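Long-range contact in denovo NTF2 (Synthetic construct, PDB 6W40), which is a de novo designed NTF2-like protein, probably made to test the computational design of diverse pocket structures: residues I78-T90 with D98-G110. Sequence-based numbering, arbitrary orientation.
Sequences IGDKLVVEGRWET and DEDVELIVIVVDG
Arg87 and Trp88 meet the 98-110 segment through different first torsions. Arg87 sets CG anti to its backbone nitrogen (chi1 -162°) and runs extended to NE, which carries the guanidinium across to Asp100. Arg87 NH1 lies 2.5 Å from Asp100 OD1 in a salt bridge. The hydrogen bond within it is weak, because the N-H points well off the oxygen. OD1 sits at the guanidinium edge, near its plane, but the carboxylate is turned 75° from that plane. Asp98 O is placed over one guanidinium face, but it is modelled too close to be trusted and makes no hydrogen bond there. With an alanine here instead of Arg87, the Asp100 carboxylate would probably lose its charge partner across the strands. Trp88 has CG anti to its carbonyl carbon (chi1 -74°), and its indole lies against Val101. Val101 CG1 stands 4.1 Å from the centroid of the six-membered ring of Trp88, almost on the normal, a CH-pi contact. Val101 CG2 touches Trp88 CZ2 at 3.7 Å. Trp65 meets the indole too and hydrogen-bonds to Glu99 OE1 through NE1. The two strands, 81-90 and 100-108, form an antiparallel hairpin in the curved sheet of the NTF2-like fold. Strand 111-119 continues the sheet beyond 100-108. Paired backbone bonds join Leu82 with Val105, Val84 with Leu103 and Gly86 with Val101. Val107 N adds a bond to Asp80 O at 2.9 Å. Leu82, Val84, Val101, Leu103 and Val105 lie on the buried face. There Leu82 CD2 packs beside Val105 CG2 at 3.9 Å, and helix 2-18 covers Leu82 through Ile14 and Leu18. Lys81, Val83, Glu85, Glu102, Ile104 and Ile106 occupy the other face. On it Lys81 CG lies alongside Ile104 CG2 at 3.8 Å.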
ATOM      1  N   ILE A  78      -4.197 -11.760   5.409  1.00 38.94           N
ATOM      2  CA  ILE A  78      -4.734 -12.900   6.141  1.00 31.76           C
ATOM      3  C   ILE A  78      -5.038 -12.472   7.569  1.00 43.09           C
ATOM      4  O   ILE A  78      -4.214 -12.655   8.472  1.00 43.45           O
ATOM      5  CB  ILE A  78      -3.758 -14.088   6.117  1.00 41.11           C
ATOM      6  CG1 ILE A  78      -3.201 -14.289   4.708  1.00 45.70           C
ATOM      7  CG2 ILE A  78      -4.451 -15.353   6.602  1.00 46.54           C
ATOM      8  CD1 ILE A  78      -2.088 -15.306   4.632  1.00 48.11           C
ATOM      9  N   GLY A  79      -6.217 -11.895   7.780  1.00 47.62           N
ATOM     10  CA  GLY A  79      -6.595 -11.425   9.096  1.00 31.73           C
ATOM     11  C   GLY A  79      -5.757 -10.252   9.563  1.00 46.47           C
ATOM     12  O   GLY A  79      -5.956  -9.120   9.111  1.00 51.50           O
ATOM     13  N   ASP A  80      -4.813 -10.515  10.467  1.00 43.54           N
ATOM     14  CA  ASP A  80      -3.948  -9.483  11.026  1.00 42.34           C
ATOM     15  C   ASP A  80      -2.526  -9.565  10.486  1.00 36.97           C
ATOM     16  O   ASP A  80      -1.613  -8.959  11.056  1.00 42.26           O
ATOM     17  CB  ASP A  80      -3.939  -9.574  12.554  1.00 48.73           C
ATOM     18  CG  ASP A  80      -3.364 -10.884  13.059  1.00 51.06           C
ATOM     19  OD1 ASP A  80      -3.368 -11.873  12.296  1.00 57.60           O
ATOM     20  OD2 ASP A  80      -2.911 -10.928  14.223  1.00 55.99           O
ATOM     21  N   LYS A  81      -2.319 -10.299   9.397  1.00 37.21           N
ATOM     22  CA  LYS A  81      -0.993 -10.545   8.849  1.00 40.87           C
ATOM     23  C   LYS A  81      -0.920 -10.024   7.422  1.00 33.69           C
ATOM     24  O   LYS A  81      -1.798 -10.313   6.604  1.00 35.69           O
ATOM     25  CB  LYS A  81      -0.654 -12.038   8.878  1.00 39.27           C
ATOM     26  CG  LYS A  81       0.667 -12.391   8.213  1.00 38.26           C
ATOM     27  CD  LYS A  81       0.852 -13.899   8.120  1.00 47.82           C
ATOM     28  CE  LYS A  81       0.807 -14.551   9.495  1.00 52.52           C
ATOM     29  NZ  LYS A  81       0.905 -16.037   9.416  1.00 51.43           N
ATOM     30  N   LEU A  82       0.127  -9.261   7.131  1.00 31.21           N
ATOM     31  CA  LEU A  82       0.441  -8.836   5.775  1.00 30.88           C
ATOM     32  C   LEU A  82       1.574  -9.699   5.238  1.00 41.05           C
ATOM     33  O   LEU A  82       2.593  -9.879   5.912  1.00 42.29           O
ATOM     34  CB  LEU A  82       0.846  -7.363   5.742  1.00 41.14           C
ATOM     35  CG  LEU A  82       1.563  -6.940   4.458  1.00 50.31           C
ATOM     36  CD1 LEU A  82       0.573  -6.769   3.315  1.00 56.40           C
ATOM     37  CD2 LEU A  82       2.395  -5.681   4.669  1.00 46.72           C
ATOM     38  N   VAL A  83       1.395 -10.235   4.034  1.00 37.30           N
ATOM     39  CA  VAL A  83       2.418 -11.038   3.372  1.00 39.57           C
ATOM     40  C   VAL A  83       2.721 -10.391   2.030  1.00 39.58           C
ATOM     41  O   VAL A  83       1.829 -10.258   1.183  1.00 40.65           O
ATOM     42  CB  VAL A  83       1.979 -12.499   3.192  1.00 42.71           C
ATOM     43  CG1 VAL A  83       3.086 -13.298   2.524  1.00 37.87           C
ATOM     44  CG2 VAL A  83       1.617 -13.114   4.534  1.00 35.37           C
ATOM     45  N   VAL A  84       3.975  -9.989   1.838  1.00 37.19           N
ATOM     46  CA  VAL A  84       4.416  -9.303   0.630  1.00 34.65           C
ATOM     47  C   VAL A  84       5.566 -10.086   0.016  1.00 41.18           C
ATOM     48  O   VAL A  84       6.512 -10.463   0.718  1.00 36.49           O
ATOM     49  CB  VAL A  84       4.849  -7.854   0.921  1.00 33.98           C
ATOM     50  CG1 VAL A  84       5.406  -7.203  -0.336  1.00 30.36           C
ATOM     51  CG2 VAL A  84       3.687  -7.049   1.470  1.00 41.29           C
ATOM     52  N   GLU A  85       5.480 -10.333  -1.287  1.00 47.65           N
ATOM     53  CA  GLU A  85       6.595 -10.829  -2.082  1.00 42.41           C
ATOM     54  C   GLU A  85       6.929  -9.775  -3.125  1.00 42.02           C
ATOM     55  O   GLU A  85       6.045  -9.343  -3.872  1.00 54.20           O
ATOM     56  CB  GLU A  85       6.253 -12.161  -2.757  1.00 43.38           C
ATOM     57  CG  GLU A  85       5.638 -13.197  -1.833  1.00 57.96           C
ATOM     58  CD  GLU A  85       5.394 -14.518  -2.533  1.00 64.63           C
ATOM     59  OE1 GLU A  85       6.307 -15.372  -2.532  1.00 66.85           O
ATOM     60  OE2 GLU A  85       4.294 -14.700  -3.097  1.00 80.13           O
ATOM     61  N   GLY A  86       8.181  -9.357  -3.167  1.00 39.90           N
ATOM     62  CA  GLY A  86       8.579  -8.284  -4.058  1.00 45.12           C
ATOM     63  C   GLY A  86      10.068  -8.219  -4.334  1.00 52.44           C
ATOM     64  O   GLY A  86      10.782  -9.220  -4.238  1.00 51.70           O
ATOM     65  N   ARG A  87      10.531  -7.018  -4.682  0.96 54.43           N
ATOM     66  CA  ARG A  87      11.906  -6.785  -5.096  0.96 58.42           C
ATOM     67  C   ARG A  87      12.294  -5.378  -4.664  0.96 61.29           C
ATOM     68  O   ARG A  87      11.470  -4.460  -4.723  0.96 50.32           O
ATOM     69  CB  ARG A  87      12.048  -6.955  -6.614  0.96 58.01           C
ATOM     70  CG  ARG A  87      13.462  -7.168  -7.131  0.96 63.23           C
ATOM     71  CD  ARG A  87      13.416  -7.717  -8.556  0.96 78.93           C
ATOM     72  NE  ARG A  87      14.717  -7.690  -9.222  0.96 89.10           N
ATOM     73  CZ  ARG A  87      15.564  -8.714  -9.259  0.96 88.86           C
ATOM     74  NH1 ARG A  87      15.259  -9.855  -8.655  0.96 85.76           N
ATOM     75  NH2 ARG A  87      16.724  -8.590  -9.888  0.96 86.81           N
ATOM     76  N   TRP A  88      13.539  -5.211  -4.220  1.00 59.02           N
ATOM     77  CA  TRP A  88      13.961  -3.928  -3.672  1.00 50.94           C
ATOM     78  C   TRP A  88      13.901  -2.833  -4.729  1.00 50.52           C
ATOM     79  O   TRP A  88      14.235  -3.051  -5.896  1.00 54.01           O
ATOM     80  CB  TRP A  88      15.384  -4.010  -3.110  1.00 52.90           C
ATOM     81  CG  TRP A  88      15.529  -4.746  -1.804  1.00 51.89           C
ATOM     82  CD1 TRP A  88      16.442  -5.718  -1.516  1.00 48.79           C
ATOM     83  CD2 TRP A  88      14.754  -4.560  -0.610  1.00 46.42           C
ATOM     84  NE1 TRP A  88      16.284  -6.151  -0.224  1.00 50.21           N
ATOM     85  CE2 TRP A  88      15.254  -5.458   0.354  1.00 51.22           C
ATOM     86  CE3 TRP A  88      13.686  -3.727  -0.265  1.00 59.13           C
ATOM     87  CZ2 TRP A  88      14.723  -5.544   1.640  1.00 47.54           C
ATOM     88  CZ3 TRP A  88      13.161  -3.815   1.012  1.00 63.46           C
ATOM     89  CH2 TRP A  88      13.680  -4.717   1.948  1.00 49.33           C
ATOM     90  N   GLU A  89      13.463  -1.648  -4.308  1.00 60.04           N
ATOM     91  CA  GLU A  89      13.565  -0.432  -5.111  1.00 57.26           C
ATOM     92  C   GLU A  89      14.711   0.379  -4.518  1.00 46.71           C
ATOM     93  O   GLU A  89      14.530   1.153  -3.577  1.00 56.75           O
ATOM     94  CB  GLU A  89      12.256   0.349  -5.114  1.00 54.98           C
ATOM     95  CG  GLU A  89      12.336   1.677  -5.856  1.00 64.62           C
ATOM     96  CD  GLU A  89      11.096   2.526  -5.669  1.00 72.67           C
ATOM     97  OE1 GLU A  89      10.005   1.952  -5.466  1.00 77.23           O
ATOM     98  OE2 GLU A  89      11.214   3.769  -5.718  1.00 65.64           O
ATOM     99  N   THR A  90      15.904   0.187  -5.066  1.00 48.67           N
ATOM    100  CA  THR A  90      17.101   0.800  -4.519  1.00 55.67           C
ATOM    101  C   THR A  90      17.404   2.121  -5.220  1.00 62.44           C
ATOM    102  O   THR A  90      16.827   2.459  -6.255  1.00 60.12           O
ATOM    103  CB  THR A  90      18.290  -0.151  -4.643  1.00 51.38           C
ATOM    104  OG1 THR A  90      18.614  -0.328  -6.028  1.00 46.35           O
ATOM    105  CG2 THR A  90      17.951  -1.501  -4.034  1.00 47.66           C
ATOM    106  N   ASP A  98      18.862  -5.192  -6.352  1.00 53.46           N
ATOM    107  CA  ASP A  98      17.415  -5.394  -6.275  1.00 58.35           C
ATOM    108  C   ASP A  98      17.126  -6.869  -5.996  1.00 66.90           C
ATOM    109  O   ASP A  98      16.597  -7.607  -6.825  1.00 71.12           O
ATOM    110  CB  ASP A  98      16.740  -4.929  -7.561  1.00 68.35           C
ATOM    111  CG  ASP A  98      16.968  -3.457  -7.843  1.00 65.55           C
ATOM    112  OD1 ASP A  98      17.208  -2.693  -6.888  1.00 67.54           O
ATOM    113  OD2 ASP A  98      16.897  -3.063  -9.027  1.00 78.33           O
ATOM    114  N   GLU A  99      17.492  -7.300  -4.794  1.00 54.43           N
ATOM    115  CA  GLU A  99      17.299  -8.693  -4.422  1.00 58.39           C
ATOM    116  C   GLU A  99      15.842  -8.959  -4.059  1.00 56.25           C
ATOM    117  O   GLU A  99      15.120  -8.071  -3.597  1.00 58.96           O
ATOM    118  CB  GLU A  99      18.214  -9.071  -3.257  1.00 53.12           C
ATOM    119  CG  GLU A  99      19.691  -9.085  -3.622  1.00 54.62           C
ATOM    120  CD  GLU A  99      20.589  -9.166  -2.406  1.00 63.26           C
ATOM    121  OE1 GLU A  99      20.071  -9.032  -1.279  1.00 64.46           O
ATOM    122  OE2 GLU A  99      21.811  -9.363  -2.577  1.00 72.12           O
ATOM    123  N   ASP A 100      15.411 -10.197  -4.290  1.00 45.94           N
ATOM    124  CA  ASP A 100      14.055 -10.598  -3.945  1.00 49.43           C
ATOM    125  C   ASP A 100      13.885 -10.636  -2.431  1.00 53.74           C
ATOM    126  O   ASP A 100      14.786 -11.056  -1.699  1.00 56.33           O
ATOM    127  CB  ASP A 100      13.732 -11.965  -4.544  1.00 59.07           C
ATOM    128  CG  ASP A 100      13.718 -11.950  -6.062  1.00 67.86           C
ATOM    129  OD1 ASP A 100      14.118 -10.926  -6.656  1.00 65.22           O
ATOM    130  OD2 ASP A 100      13.300 -12.963  -6.661  1.00 72.14           O
ATOM    131  N   VAL A 101      12.719 -10.199  -1.964  1.00 46.22           N
ATOM    132  CA  VAL A 101      12.454 -10.059  -0.538  1.00 39.65           C
ATOM    133  C   VAL A 101      11.014 -10.466  -0.258  1.00 43.49           C
ATOM    134  O   VAL A 101      10.107 -10.181  -1.048  1.00 41.89           O
ATOM    135  CB  VAL A 101      12.730  -8.616  -0.055  1.00 47.12           C
ATOM    136  CG1 VAL A 101      11.867  -7.615  -0.814  1.00 45.58           C
ATOM    137  CG2 VAL A 101      12.515  -8.494   1.449  1.00 44.28           C
ATOM    138  N   GLU A 102      10.813 -11.160   0.859  1.00 38.21           N
ATOM    139  CA  GLU A 102       9.488 -11.463   1.378  1.00 45.21           C
ATOM    140  C   GLU A 102       9.344 -10.785   2.731  1.00 38.63           C
ATOM    141  O   GLU A 102      10.244 -10.875   3.572  1.00 31.20           O
ATOM    142  CB  GLU A 102       9.266 -12.971   1.509  1.00 35.46           C
ATOM    143  CG  GLU A 102       7.905 -13.344   2.078  1.00 38.91           C
ATOM    144  CD  GLU A 102       7.706 -14.842   2.197  1.00 45.77           C
ATOM    145  OE1 GLU A 102       8.528 -15.601   1.642  1.00 64.83           O
ATOM    146  OE2 GLU A 102       6.727 -15.261   2.850  1.00 50.36           O
ATOM    147  N   LEU A 103       8.223 -10.099   2.939  1.00 39.50           N
ATOM    148  CA  LEU A 103       7.988  -9.369   4.176  1.00 43.31           C
ATOM    149  C   LEU A 103       6.675  -9.819   4.793  1.00 35.49           C
ATOM    150  O   LEU A 103       5.661  -9.930   4.096  1.00 39.52           O
ATOM    151  CB  LEU A 103       7.972  -7.857   3.938  1.00 43.05           C
ATOM    152  CG  LEU A 103       9.244  -7.283   3.314  1.00 46.83           C
ATOM    153  CD1 LEU A 103       9.089  -7.146   1.806  1.00 48.17           C
ATOM    154  CD2 LEU A 103       9.609  -5.955   3.955  1.00 47.93           C
ATOM    155  N   ILE A 104       6.699 -10.076   6.097  1.00 33.82           N
ATOM    156  CA  ILE A 104       5.519 -10.478   6.852  1.00 33.59           C
ATOM    157  C   ILE A 104       5.343  -9.494   7.997  1.00 39.96           C
ATOM    158  O   ILE A 104       6.229  -9.360   8.851  1.00 33.41           O
ATOM    159  CB  ILE A 104       5.636 -11.919   7.369  1.00 40.28           C
ATOM    160  CG1 ILE A 104       5.724 -12.886   6.188  1.00 37.75           C
ATOM    161  CG2 ILE A 104       4.452 -12.261   8.264  1.00 37.86           C
ATOM    162  CD1 ILE A 104       6.195 -14.261   6.566  1.00 53.50           C
ATOM    163  N   VAL A 105       4.206  -8.803   8.012  1.00 33.94           N
ATOM    164  CA  VAL A 105       3.915  -7.771   8.999  1.00 33.59           C
ATOM    165  C   VAL A 105       2.663  -8.182   9.758  1.00 33.05           C
ATOM    166  O   VAL A 105       1.610  -8.409   9.150  1.00 37.81           O
ATOM    167  CB  VAL A 105       3.729  -6.393   8.347  1.00 44.43           C
ATOM    168  CG1 VAL A 105       3.334  -5.361   9.394  1.00 43.03           C
ATOM    169  CG2 VAL A 105       4.999  -5.977   7.623  1.00 26.26           C
ATOM    170  N   ILE A 106       2.777  -8.271  11.080  1.00 34.68           N
ATOM    171  CA  ILE A 106       1.664  -8.623  11.953  1.00 28.76           C
ATOM    172  C   ILE A 106       1.218  -7.358  12.670  1.00 36.63           C
ATOM    173  O   ILE A 106       2.024  -6.692  13.331  1.00 32.72           O
ATOM    174  CB  ILE A 106       2.053  -9.720  12.954  1.00 39.04           C
ATOM    175  CG1 ILE A 106       2.503 -10.979  12.211  1.00 36.31           C
ATOM    176  CG2 ILE A 106       0.890 -10.029  13.883  1.00 37.57           C
ATOM    177  CD1 ILE A 106       2.893 -12.120  13.124  1.00 46.20           C
ATOM    178  N   VAL A 107      -0.063  -7.027  12.542  1.00 35.30           N
ATOM    179  CA  VAL A 107      -0.631  -5.815  13.121  1.00 35.04           C
ATOM    180  C   VAL A 107      -1.528  -6.218  14.282  1.00 37.59           C
ATOM    181  O   VAL A 107      -2.467  -7.006  14.109  1.00 45.36           O
ATOM    182  CB  VAL A 107      -1.405  -4.998  12.076  1.00 37.34           C
ATOM    183  CG1 VAL A 107      -2.048  -3.782  12.722  1.00 32.43           C
ATOM    184  CG2 VAL A 107      -0.478  -4.580  10.946  1.00 31.04           C
ATOM    185  N   VAL A 108      -1.235  -5.684  15.466  1.00 33.36           N
ATOM    186  CA  VAL A 108      -2.005  -5.954  16.675  1.00 33.09           C
ATOM    187  C   VAL A 108      -2.385  -4.621  17.301  1.00 36.63           C
ATOM    188  O   VAL A 108      -1.504  -3.823  17.647  1.00 33.87           O
ATOM    189  CB  VAL A 108      -1.226  -6.818  17.682  1.00 36.08           C
ATOM    190  CG1 VAL A 108      -2.020  -6.969  18.971  1.00 36.05           C
ATOM    191  CG2 VAL A 108      -0.910  -8.179  17.085  1.00 32.78           C
ATOM    192  N   ASP A 109      -3.690  -4.383  17.444  1.00 44.86           N
ATOM    193  CA  ASP A 109      -4.220  -3.173  18.077  1.00 48.69           C
ATOM    194  C   ASP A 109      -3.683  -1.910  17.400  1.00 44.82           C
ATOM    195  O   ASP A 109      -3.242  -0.961  18.050  1.00 45.20           O
ATOM    196  CB  ASP A 109      -3.927  -3.172  19.581  1.00 54.26           C
ATOM    197  CG  ASP A 109      -4.706  -2.105  20.330  1.00 54.73           C
ATOM    198  OD1 ASP A 109      -4.087  -1.117  20.776  1.00 70.17           O
ATOM    199  OD2 ASP A 109      -5.941  -2.246  20.454  1.00 68.46           O
ATOM    200  N   GLY A 110      -3.718  -1.912  16.068  1.00 44.65           N
ATOM    201  CA  GLY A 110      -3.296  -0.768  15.288  1.00 34.27           C
ATOM    202  C   GLY A 110      -1.806  -0.513  15.245  1.00 32.17           C
ATOM    203  O   GLY A 110      -1.386   0.469  14.623  1.00 36.32           O
TER
HETATM  204  O   HOH W   1      19.720  -2.099  -7.296  1.00 47.81           O